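PDB 3S6F: N-acetyltransferase domain-containing protein from Deinococcus radiodurans, which probably transfers an acetyl group from acetyl-coenzyme A to an amine substrate, as in GNAT-family acetyltransferases, and binds coenzyme A. Local coordinates for residues 11-16 with 50-55; 64-69 with 100-105; 74-79 with 93-98. All blocks are in the same frame, centred on the assembly; numbering follows the deposited sequence. Where two conformers were deposited one is given.

Contact 1: residues 11-16 with 50-55; sequences QFQTTL and FVLART
Residues 11-13 run antiparallel to 50-54 as the edge pair of the GNAT sheet, and their side chains show how one ribbon can be shaped differently on its two faces. Gln-11 with Arg-54 and Gln-13 with Leu-52 are the hydrogen-bonded pairs; Phe-12 with Ala-53, between them, is a non-hydrogen-bonded pair. The Phe-12 ring leans across the shallow place beside the small Ala-53, its CE2 lying 3.9 Å from Ala-53 CB, while CD2 meets Val-51 CG1 obliquely. Helix 90-102 packs on this face, through Leu-90 and Glu-93 against Phe-12.

On the other face the chain bends after Gln-13, and the bend wraps around Phe-50. Because CG of Phe-50 sits between its backbone N and carbonyl carbon (chi1 62°), the ring turns in against residues 14-16: Thr-14 O lies over one face, toward the rim, and CZ pushes to 3.4 Å from Thr-15 C. The Leu-16 side chain crosses that of Phe-50 at about a right angle, its CG 3.8 Å from Phe-50 CZ. The extended Gln-13 arm bridges the bend and the neighbouring strand: its OE1 accepts a 2.9 Å hydrogen bond from Arg-54 NH1, and its NE2 donates to Thr-15 O at 2.9 Å and also to Glu-17 O. With an alanine in place of Gln-13, NH1 would probably lose this acceptor and Thr-15 O its donor, leaving the bend freer to shift. Arg-54 is steadied further by Gly-18 O and Gly-58 O, both met by NH2. The NH1 bond stays in the guanidinium plane yet reaches Gln-13 OE1 from above the carbonyl plane, the two flat groups being turned 77° apart.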
loop_
_atom_site.group_PDB
_atom_site.type_symbol
_atom_site.label_atom_id
_atom_site.label_comp_id
_atom_site.label_asym_id
_atom_site.label_seq_id
_atom_site.Cartn_x
_atom_site.Cartn_y
_atom_site.Cartn_z
ATOM N N GLN A 11 -13.037 17.170 15.931
ATOM C CA GLN A 11 -13.930 16.621 14.947
ATOM C C GLN A 11 -13.165 15.883 13.875
ATOM O O GLN A 11 -12.041 16.241 13.555
ATOM C CB GLN A 11 -14.751 17.745 14.341
ATOM C CG GLN A 11 -15.717 18.378 15.406
ATOM C CD GLN A 11 -16.840 19.156 14.764
ATOM O OE1 GLN A 11 -16.715 20.362 14.534
ATOM N NE2 GLN A 11 -17.918 18.464 14.415
ATOM N N PHE A 12 -13.807 14.895 13.277
ATOM C CA PHE A 12 -13.178 14.059 12.252
ATOM C C PHE A 12 -13.910 14.209 10.943
ATOM O O PHE A 12 -15.148 14.363 10.908
ATOM C CB PHE A 12 -13.225 12.591 12.680
ATOM C CG PHE A 12 -12.489 12.322 13.933
ATOM C CD1 PHE A 12 -13.109 12.425 15.166
ATOM C CD2 PHE A 12 -11.158 11.919 13.905
ATOM C CE1 PHE A 12 -12.445 12.170 16.321
ATOM C CE2 PHE A 12 -10.476 11.665 15.059
ATOM C CZ PHE A 12 -11.109 11.794 16.292
ATOM N N GLN A 13 -13.167 14.117 9.841
ATOM C CA GLN A 13 -13.758 14.104 8.523
ATOM C C GLN A 13 -12.894 13.287 7.575
ATOM O O GLN A 13 -11.708 13.080 7.823
ATOM C CB GLN A 13 -14.049 15.505 7.978
ATOM C CG GLN A 13 -12.845 16.321 7.677
ATOM C CD GLN A 13 -13.233 17.702 7.268
ATOM O OE1 GLN A 13 -13.661 18.497 8.112
ATOM N NE2 GLN A 13 -13.109 18.004 5.998
ATOM N N THR A 14 -13.515 12.868 6.476
ATOM C CA THR A 14 -12.902 11.995 5.499
ATOM C C THR A 14 -12.910 12.596 4.097
ATOM O O THR A 14 -12.729 11.891 3.105
ATOM C CB THR A 14 -13.605 10.625 5.507
ATOM O OG1 THR A 14 -14.981 10.824 5.160
ATOM C CG2 THR A 14 -13.508 9.951 6.862
ATOM N N THR A 15 -13.103 13.915 4.018
ATOM C CA THR A 15 -13.014 14.663 2.782
ATOM C C THR A 15 -12.126 15.882 3.021
ATOM O O THR A 15 -11.818 16.229 4.159
ATOM C CB THR A 15 -14.362 15.173 2.281
ATOM O OG1 THR A 15 -14.710 16.350 2.999
ATOM C CG2 THR A 15 -15.438 14.094 2.307
ATOM N N LEU A 16 -11.750 16.551 1.941
ATOM C CA LEU A 16 -11.035 17.805 1.993
ATOM C C LEU A 16 -11.969 19.015 1.956
ATOM O O LEU A 16 -11.518 20.139 1.846
ATOM C CB LEU A 16 -9.997 17.876 0.870
ATOM C CG LEU A 16 -8.797 16.948 1.048
ATOM C CD1 LEU A 16 -8.075 16.753 -0.282
ATOM C CD2 LEU A 16 -7.856 17.529 2.114
ATOM N N PHE A 50 -8.930 8.637 3.659
ATOM C CA PHE A 50 -8.140 9.276 4.712
ATOM C C PHE A 50 -9.066 9.735 5.813
ATOM O O PHE A 50 -10.284 9.831 5.605
ATOM C CB PHE A 50 -7.286 10.445 4.167
ATOM C CG PHE A 50 -8.106 11.537 3.580
ATOM C CD1 PHE A 50 -8.636 12.556 4.365
ATOM C CD2 PHE A 50 -8.377 11.560 2.220
ATOM C CE1 PHE A 50 -9.402 13.559 3.813
ATOM C CE2 PHE A 50 -9.150 12.572 1.680
ATOM C CZ PHE A 50 -9.659 13.567 2.481
ATOM N N VAL A 51 -8.480 10.031 6.978
ATOM C CA VAL A 51 -9.219 10.614 8.093
ATOM C C VAL A 51 -8.412 11.782 8.653
ATOM O O VAL A 51 -7.210 11.637 8.839
ATOM C CB VAL A 51 -9.539 9.605 9.220
ATOM C CG1 VAL A 51 -10.493 10.214 10.257
ATOM C CG2 VAL A 51 -10.132 8.302 8.664
ATOM N N LEU A 52 -9.068 12.907 8.869
ATOM C CA LEU A 52 -8.511 14.092 9.494
ATOM C C LEU A 52 -9.156 14.340 10.842
ATOM O O LEU A 52 -10.369 14.199 10.972
ATOM C CB LEU A 52 -8.782 15.341 8.617
ATOM C CG LEU A 52 -8.435 15.227 7.137
ATOM C CD1 LEU A 52 -8.735 16.525 6.396
ATOM C CD2 LEU A 52 -6.960 14.825 6.936
ATOM N N ALA A 53 -8.344 14.785 11.793
ATOM C CA ALA A 53 -8.779 15.251 13.107
ATOM C C ALA A 53 -8.509 16.743 13.170
ATOM O O ALA A 53 -7.387 17.161 12.901
ATOM C CB ALA A 53 -8.010 14.527 14.205
ATOM N N ARG A 54 -9.549 17.526 13.459
ATOM C CA ARG A 54 -9.492 18.987 13.385
ATOM C C ARG A 54 -9.951 19.614 14.698
ATOM O O ARG A 54 -10.914 19.164 15.307
ATOM C CB ARG A 54 -10.393 19.507 12.254
ATOM C CG ARG A 54 -10.028 18.908 10.898
ATOM C CD ARG A 54 -10.904 19.445 9.777
ATOM N NE ARG A 54 -10.587 20.812 9.428
ATOM C CZ ARG A 54 -11.268 21.552 8.578
ATOM N NH1 ARG A 54 -12.400 21.126 8.067
ATOM N NH2 ARG A 54 -10.821 22.741 8.274
ATOM N N THR A 55 -9.292 20.693 15.068
ATOM C CA THR A 55 -9.777 21.560 16.146
ATOM C C THR A 55 -10.893 22.468 15.581
ATOM O O THR A 55 -11.092 22.566 14.378
ATOM C CB THR A 55 -8.616 22.369 16.757
ATOM O OG1 THR A 55 -7.837 22.940 15.705
ATOM C CG2 THR A 55 -7.751 21.506 17.613
HETATM O O HOH W 1 -11.612 9.432 2.448
#

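Contact 2: residues 64-69 with 100-105; sequences VNALSD and TELGDL
With its CG anti to the carbonyl carbon (chi1 -76°), Leu-102 spreads both methyls toward the strand, where Ser-68 holds its OG anti to the backbone N (chi1 -175°), a torsion that turns the hydroxyl toward a bridging water and Leu-105. The result illustrates how a forked side chain can pack the last turn of a helix on a strand. CD2 of Leu-102 does most of the touching, 3.7 Å from Ser-68 CB and 3.9 Å from Ala-66 CB, and CD1 reaches the same alanine methyl at 4.0 Å. Ala-66 and Ser-68 alternate with Leu-67, so both present their side chains on the helix-facing side of strand 60-68.

In the GNAT fold this is the place where helix 90-102, lying across the central sheet, comes to its C-terminal end. Gly-103 leaves the helical conformation there with a positive phi of 80°, which favours glycine. No direct hydrogen bond joins the two segments; instead the water sits 2.7 Å from Ser-68 OG and donates to Leu-102 O at 2.8 Å, giving the carbonyl at the helix end a partner. The same serine OG is also hydrogen-bonded to the backbone N of Gly-70, which ties it to the turn after the strand. Beyond the helix, Gly-103 O accepts from Arg-135 NH1 of the second subunit, while Asp-69 O accepts from Arg-46 NH1 of that same neighbouring chain.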
loop_
_atom_site.group_PDB
_atom_site.type_symbol
_atom_site.label_atom_id
_atom_site.label_comp_id
_atom_site.label_asym_id
_atom_site.label_seq_id
_atom_site.Cartn_x
_atom_site.Cartn_y
_atom_site.Cartn_z
ATOM N N VAL A 64 -4.407 10.413 8.881
ATOM C CA VAL A 64 -3.959 9.102 8.399
ATOM C C VAL A 64 -4.466 8.968 6.972
ATOM O O VAL A 64 -5.589 9.397 6.659
ATOM C CB VAL A 64 -4.481 7.972 9.296
ATOM C CG1 VAL A 64 -6.011 7.938 9.374
ATOM C CG2 VAL A 64 -3.924 6.624 8.909
ATOM N N ASN A 65 -3.671 8.359 6.100
ATOM C CA ASN A 65 -4.120 8.077 4.745
ATOM C C ASN A 65 -3.999 6.598 4.432
ATOM O O ASN A 65 -3.331 5.842 5.139
ATOM C CB ASN A 65 -3.387 8.924 3.685
ATOM C CG ASN A 65 -1.911 8.549 3.512
ATOM O OD1 ASN A 65 -1.263 8.121 4.461
ATOM N ND2 ASN A 65 -1.384 8.807 2.309
ATOM N N ALA A 66 -4.599 6.190 3.310
ATOM C CA ALA A 66 -4.548 4.799 2.902
ATOM C C ALA A 66 -4.641 4.706 1.384
ATOM O O ALA A 66 -5.391 5.454 0.727
ATOM C CB ALA A 66 -5.636 3.953 3.555
ATOM N N LEU A 67 -3.926 3.721 0.865
ATOM C CA LEU A 67 -4.026 3.260 -0.524
ATOM C C LEU A 67 -4.870 2.008 -0.513
ATOM O O LEU A 67 -4.811 1.229 0.443
ATOM C CB LEU A 67 -2.631 2.925 -1.064
ATOM C CG LEU A 67 -1.519 3.939 -0.756
ATOM C CD1 LEU A 67 -0.187 3.417 -1.318
ATOM C CD2 LEU A 67 -1.831 5.369 -1.225
ATOM N N SER A 68 -5.650 1.752 -1.565
ATOM C CA SER A 68 -6.504 0.578 -1.584
ATOM C C SER A 68 -6.916 0.237 -3.010
ATOM O O SER A 68 -7.031 1.134 -3.848
ATOM C CB SER A 68 -7.778 0.887 -0.778
ATOM O OG SER A 68 -8.580 -0.275 -0.691
ATOM N N ASP A 69 -7.194 -1.051 -3.266
ATOM C CA ASP A 69 -7.870 -1.458 -4.484
ATOM C C ASP A 69 -9.363 -1.740 -4.266
ATOM O O ASP A 69 -10.041 -2.059 -5.219
ATOM C CB ASP A 69 -7.160 -2.632 -5.176
ATOM C CG ASP A 69 -7.096 -3.910 -4.379
ATOM O OD1 ASP A 69 -7.923 -4.094 -3.435
ATOM O OD2 ASP A 69 -6.177 -4.722 -4.686
ATOM N N THR A 100 -12.258 1.519 9.318
ATOM C CA THR A 100 -13.684 1.562 8.988
ATOM C C THR A 100 -13.882 2.063 7.555
ATOM O O THR A 100 -14.677 1.489 6.773
ATOM C CB THR A 100 -14.451 2.410 9.979
ATOM O OG1 THR A 100 -14.359 1.777 11.271
ATOM C CG2 THR A 100 -15.913 2.608 9.553
ATOM N N GLU A 101 -13.164 3.105 7.153
ATOM C CA GLU A 101 -13.296 3.630 5.777
ATOM C C GLU A 101 -12.873 2.632 4.722
ATOM O O GLU A 101 -13.442 2.559 3.638
ATOM C CB GLU A 101 -12.550 4.924 5.585
ATOM C CG GLU A 101 -13.040 6.104 6.392
ATOM C CD GLU A 101 -14.499 6.367 6.183
ATOM O OE1 GLU A 101 -14.873 6.592 5.017
ATOM O OE2 GLU A 101 -15.259 6.371 7.146
ATOM N N LEU A 102 -11.855 1.833 5.035
ATOM C CA LEU A 102 -11.334 0.843 4.110
ATOM C C LEU A 102 -12.261 -0.334 3.912
ATOM O O LEU A 102 -12.255 -0.959 2.845
ATOM C CB LEU A 102 -9.967 0.330 4.578
ATOM C CG LEU A 102 -8.807 1.295 4.341
ATOM C CD1 LEU A 102 -7.586 0.851 5.106
ATOM C CD2 LEU A 102 -8.545 1.467 2.841
ATOM N N GLY A 103 -13.025 -0.683 4.935
ATOM C CA GLY A 103 -13.845 -1.873 4.921
ATOM C C GLY A 103 -13.055 -3.147 5.220
ATOM O O GLY A 103 -11.869 -3.143 5.527
ATOM N N ASP A 104 -13.721 -4.298 5.143
ATOM C CA ASP A 104 -13.138 -5.560 5.620
ATOM C C ASP A 104 -12.312 -6.315 4.578
ATOM O O ASP A 104 -12.350 -7.520 4.492
ATOM C CB ASP A 104 -14.221 -6.455 6.223
ATOM C CG ASP A 104 -14.691 -5.964 7.593
ATOM O OD1 ASP A 104 -13.965 -5.190 8.267
ATOM O OD2 ASP A 104 -15.771 -6.415 7.993
ATOM N N LEU A 105 -11.541 -5.585 3.800
ATOM C CA LEU A 105 -10.519 -6.101 2.864
ATOM C C LEU A 105 -9.695 -7.176 3.461
ATOM O O LEU A 105 -9.313 -7.078 4.642
ATOM C CB LEU A 105 -9.497 -5.009 2.533
ATOM C CG LEU A 105 -10.050 -3.789 1.842
ATOM C CD1 LEU A 105 -9.007 -2.680 1.729
ATOM C CD2 LEU A 105 -10.692 -4.188 0.467
HETATM O O HOH W 2 -11.039 0.053 0.479
#

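Contact 3: residues 74-79 with 93-98; sequences ASIPLL and ELMRRV. With COA (coenzyme A), chain B.
Residues 74-79 present Ile-76 and Leu-79 to residues 93-98 of helix 90-102 from about one side-chain layer away, with 8.8 Å between the CA atoms of Ile-76 and Val-98 and 8.0 Å between those of Leu-79 and Met-95, so only side chains bridge the two backbones. Met-95, present as selenomethionine, carries the middle of the contact. Bent at chi2 and chi3, both near -65°, it curls back so that SE lies 4.1 Å from both Ile-76 CD1 and Leu-79 CD2. The Met-95 and Ile-76 side chains cross at a slant, CE coming to 3.8 Å from Ile-76 CD1. That same isoleucine methyl meets Val-98 CG1 tip to tip at 3.9 Å. Leu-79 works with two branches: CD1 rests on Leu-94 CB, and CD2 lies against Met-95 CG.

Strand 73-81 and helix 90-102 open the beta-alpha-beta unit completed by strand 107-112, the part of the GNAT fold that cradles the cofactor. The strand is broken part-way, consistent with the bulged fourth strand of the family. Leu-79 serves core and cofactor at once: its O accepts a 2.9 Å hydrogen bond from N4P of the coenzyme A pantetheine arm, at an N-H...O angle of 157°, and its CD2 touches methyl CDP of that arm at 3.7 Å. Near the start of the helix, Gly-91 N and Ser-92 OG also hydrogen-bond to the cofactor, and Gly-89 N and Ser-87 OG do so from the loop before it.

Away from the strand, Glu-93 gathers two arginines in a salt-bridge network. Arg-96 NH2 meets OE1 on its anti side at 2.8 Å, and Arg-97 NE takes the anti lone pair of OE2, with OE2 lying somewhat out of the guanidinium plane; Arg-97 also makes a cation-pi contact with Phe-12.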
loop_
_atom_site.group_PDB
_atom_site.type_symbol
_atom_site.label_atom_id
_atom_site.label_comp_id
_atom_site.label_asym_id
_atom_site.label_seq_id
_atom_site.Cartn_x
_atom_site.Cartn_y
_atom_site.Cartn_z
ATOM N N ALA A 74 -5.065 -3.044 1.023
ATOM C CA ALA A 74 -4.849 -1.671 1.359
ATOM C C ALA A 74 -3.546 -1.529 2.128
ATOM O O ALA A 74 -3.056 -2.463 2.766
ATOM C CB ALA A 74 -6.011 -1.106 2.168
ATOM N N SER A 75 -2.958 -0.337 2.069
ATOM C CA SER A 75 -1.826 -0.019 2.914
ATOM C C SER A 75 -1.926 1.399 3.435
ATOM O O SER A 75 -2.556 2.263 2.832
ATOM C CB SER A 75 -0.503 -0.213 2.186
ATOM O OG SER A 75 -0.351 0.764 1.143
ATOM N N ILE A 76 -1.272 1.634 4.569
ATOM C CA ILE A 76 -1.377 2.894 5.318
ATOM C C ILE A 76 -0.024 3.596 5.314
ATOM O O ILE A 76 0.835 3.244 6.112
ATOM C CB ILE A 76 -1.895 2.659 6.742
ATOM C CG1 ILE A 76 -3.342 2.008 6.642
ATOM C CG2 ILE A 76 -1.923 3.973 7.540
ATOM C CD1 ILE A 76 -3.951 1.502 7.926
ATOM N N PRO A 77 0.208 4.539 4.385
ATOM C CA PRO A 77 1.534 5.144 4.319
ATOM C C PRO A 77 1.917 6.038 5.480
ATOM O O PRO A 77 3.077 6.043 5.891
ATOM C CB PRO A 77 1.485 5.941 2.990
ATOM C CG PRO A 77 0.424 5.259 2.172
ATOM C CD PRO A 77 -0.609 4.867 3.200
ATOM N N LEU A 78 0.974 6.861 5.926
ATOM C CA LEU A 78 1.233 7.946 6.878
ATOM C C LEU A 78 0.208 7.974 7.980
ATOM O O LEU A 78 -0.997 7.891 7.721
ATOM C CB LEU A 78 1.226 9.303 6.167
ATOM C CG LEU A 78 2.189 9.523 5.006
ATOM C CD1 LEU A 78 1.819 10.819 4.271
ATOM C CD2 LEU A 78 3.658 9.517 5.469
ATOM N N LEU A 79 0.676 8.163 9.205
ATOM C CA LEU A 79 -0.138 8.415 10.389
ATOM C C LEU A 79 0.629 9.419 11.231
ATOM O O LEU A 79 1.775 9.150 11.599
ATOM C CB LEU A 79 -0.370 7.125 11.180
ATOM C CG LEU A 79 -1.012 7.276 12.566
ATOM C CD1 LEU A 79 -2.474 7.707 12.457
ATOM C CD2 LEU A 79 -0.845 5.990 13.374
ATOM N N GLU A 93 -7.481 6.247 17.532
ATOM C CA GLU A 93 -8.787 6.566 16.986
ATOM C C GLU A 93 -8.727 6.771 15.469
ATOM O O GLU A 93 -9.619 6.308 14.747
ATOM C CB GLU A 93 -9.366 7.782 17.702
ATOM C CG GLU A 93 -10.771 8.153 17.245
ATOM C CD GLU A 93 -11.854 7.179 17.599
ATOM O OE1 GLU A 93 -11.639 6.359 18.520
ATOM O OE2 GLU A 93 -12.908 7.215 16.955
ATOM N N LEU A 94 -7.702 7.491 14.999
ATOM C CA LEU A 94 -7.511 7.662 13.568
ATOM C C LEU A 94 -7.367 6.318 12.875
ATOM O O LEU A 94 -7.913 6.097 11.791
ATOM C CB LEU A 94 -6.307 8.558 13.315
ATOM C CG LEU A 94 -6.555 10.050 13.561
ATOM C CD1 LEU A 94 -5.209 10.800 13.609
ATOM C CD2 LEU A 94 -7.488 10.651 12.527
HETATM N N MSE A 95 -6.568 5.420 13.463
HETATM C CA MSE A 95 -6.411 4.093 12.886
HETATM C C MSE A 95 -7.738 3.324 12.827
HETATM O O MSE A 95 -8.083 2.724 11.801
HETATM C CB MSE A 95 -5.363 3.295 13.665
HETATM C CG MSE A 95 -3.943 3.678 13.390
HETATM SE SE MSE A 95 -3.371 3.304 11.573
HETATM C CE MSE A 95 -3.538 1.339 11.670
ATOM N N ARG A 96 -8.497 3.336 13.922
ATOM C CA ARG A 96 -9.784 2.652 13.880
ATOM C C ARG A 96 -10.679 3.257 12.785
ATOM O O ARG A 96 -11.355 2.534 12.041
ATOM C CB ARG A 96 -10.479 2.742 15.245
ATOM C CG ARG A 96 -9.886 1.867 16.338
ATOM C CD ARG A 96 -10.754 1.843 17.593
ATOM N NE ARG A 96 -10.707 3.098 18.290
ATOM C CZ ARG A 96 -9.787 3.406 19.210
ATOM N NH1 ARG A 96 -8.852 2.524 19.601
ATOM N NH2 ARG A 96 -9.850 4.613 19.739
ATOM N N ARG A 97 -10.696 4.586 12.683
ATOM C CA ARG A 97 -11.541 5.239 11.691
ATOM C C ARG A 97 -11.098 4.945 10.267
ATOM O O ARG A 97 -11.950 4.767 9.405
ATOM C CB ARG A 97 -11.618 6.732 11.965
ATOM C CG ARG A 97 -12.496 7.034 13.187
ATOM C CD ARG A 97 -12.410 8.484 13.581
ATOM N NE ARG A 97 -13.301 8.805 14.694
ATOM C CZ ARG A 97 -14.527 9.294 14.556
ATOM N NH1 ARG A 97 -15.054 9.558 13.372
ATOM N NH2 ARG A 97 -15.212 9.572 15.665
ATOM N N VAL A 98 -9.796 4.881 9.991
ATOM C CA VAL A 98 -9.375 4.602 8.612
ATOM C C VAL A 98 -9.677 3.142 8.248
ATOM O O VAL A 98 -10.044 2.850 7.108
ATOM C CB VAL A 98 -7.909 4.990 8.343
ATOM C CG1 VAL A 98 -6.888 3.973 8.847
ATOM C CG2 VAL A 98 -7.719 5.264 6.845
HETATM N N1A COA B . 8.061 5.126 20.988
HETATM C C2A COA B . 7.447 4.388 21.976
HETATM N N3A COA B . 6.079 4.355 22.120
HETATM C C4A COA B . 5.329 5.097 21.266
HETATM C C5A COA B . 5.926 5.874 20.279
HETATM C C6A COA B . 7.311 5.869 20.119
HETATM N N6A COA B . 7.921 6.570 19.156
HETATM N N7A COA B . 4.928 6.498 19.599
HETATM C C8A COA B . 3.751 6.133 20.152
HETATM N N9A COA B . 3.980 5.270 21.186
HETATM C C1B COA B . 2.980 4.603 22.016
HETATM C C2B COA B . 3.098 4.987 23.486
HETATM O O2B COA B . 2.716 3.852 24.200
HETATM C C3B COA B . 2.052 6.070 23.701
HETATM O O3B COA B . 1.602 6.186 25.040
HETATM P P3B COA B . 2.228 7.318 26.021
HETATM O O7A COA B . 3.709 7.042 26.093
HETATM O O8A COA B . 1.958 8.668 25.405
HETATM O O9A COA B . 1.519 7.122 27.339
HETATM C C4B COA B . 0.981 5.570 22.745
HETATM O O4B COA B . 1.683 5.004 21.646
HETATM C C5B COA B . 0.048 6.665 22.264
HETATM O O5B COA B . -1.094 6.067 21.678
HETATM P P1A COA B . -2.295 7.047 21.223
HETATM O O1A COA B . -3.383 6.142 20.766
HETATM O O2A COA B . -2.620 8.080 22.263
HETATM O O3A COA B . -1.647 7.699 19.919
HETATM P P2A COA B . -1.055 9.178 19.718
HETATM O O4A COA B . -0.092 9.489 20.799
HETATM O O5A COA B . -2.201 10.103 19.505
HETATM O O6A COA B . -0.340 8.956 18.315
HETATM C CBP COA B . 1.515 8.254 16.981
HETATM C CCP COA B . 0.590 7.889 18.131
HETATM C CDP COA B . 0.675 8.495 15.712
HETATM C CEP COA B . 2.481 7.075 16.725
HETATM C CAP COA B . 2.276 9.518 17.420
HETATM O OAP COA B . 3.226 9.213 18.424
HETATM C C9P COA B . 2.998 10.143 16.249
HETATM O O9P COA B . 2.372 10.996 15.448
HETATM N N8P COA B . 4.284 9.890 16.048
HETATM C C7P COA B . 5.024 10.469 14.933
HETATM C C6P COA B . 4.719 9.819 13.576
HETATM C C5P COA B . 4.745 8.322 13.690
HETATM O O5P COA B . 5.687 7.770 14.265
HETATM N N4P COA B . 3.713 7.678 13.125
HETATM C C3P COA B . 3.692 6.249 12.921
HETATM C C2P COA B . 3.922 5.984 11.434
HETATM S S1P COA B . 5.625 6.355 10.892
#

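From the N terminus, the edge strand 11-13 is the first part of the sheet, and contact 1 closes a loop of 33 residues, including helix 37-46, by laying strand 49-54 beside it. The chain then turns into strand 60-68, where contact 2 opens once contact 1 is complete. Contact 3 lies nested within the loop that contact 2 closes: strand 73-81 follows, then helix 90-102, which meets that strand in contact 3 before its C-terminal end returns to strand 60-68. Strands 49-54, 60-68 and 73-81 are successive neighbours, so the three contacts share one sheet, and helix 90-102 packs across it, with Val-51 of contact 1 touching Leu-94 and Val-98 of contact 3.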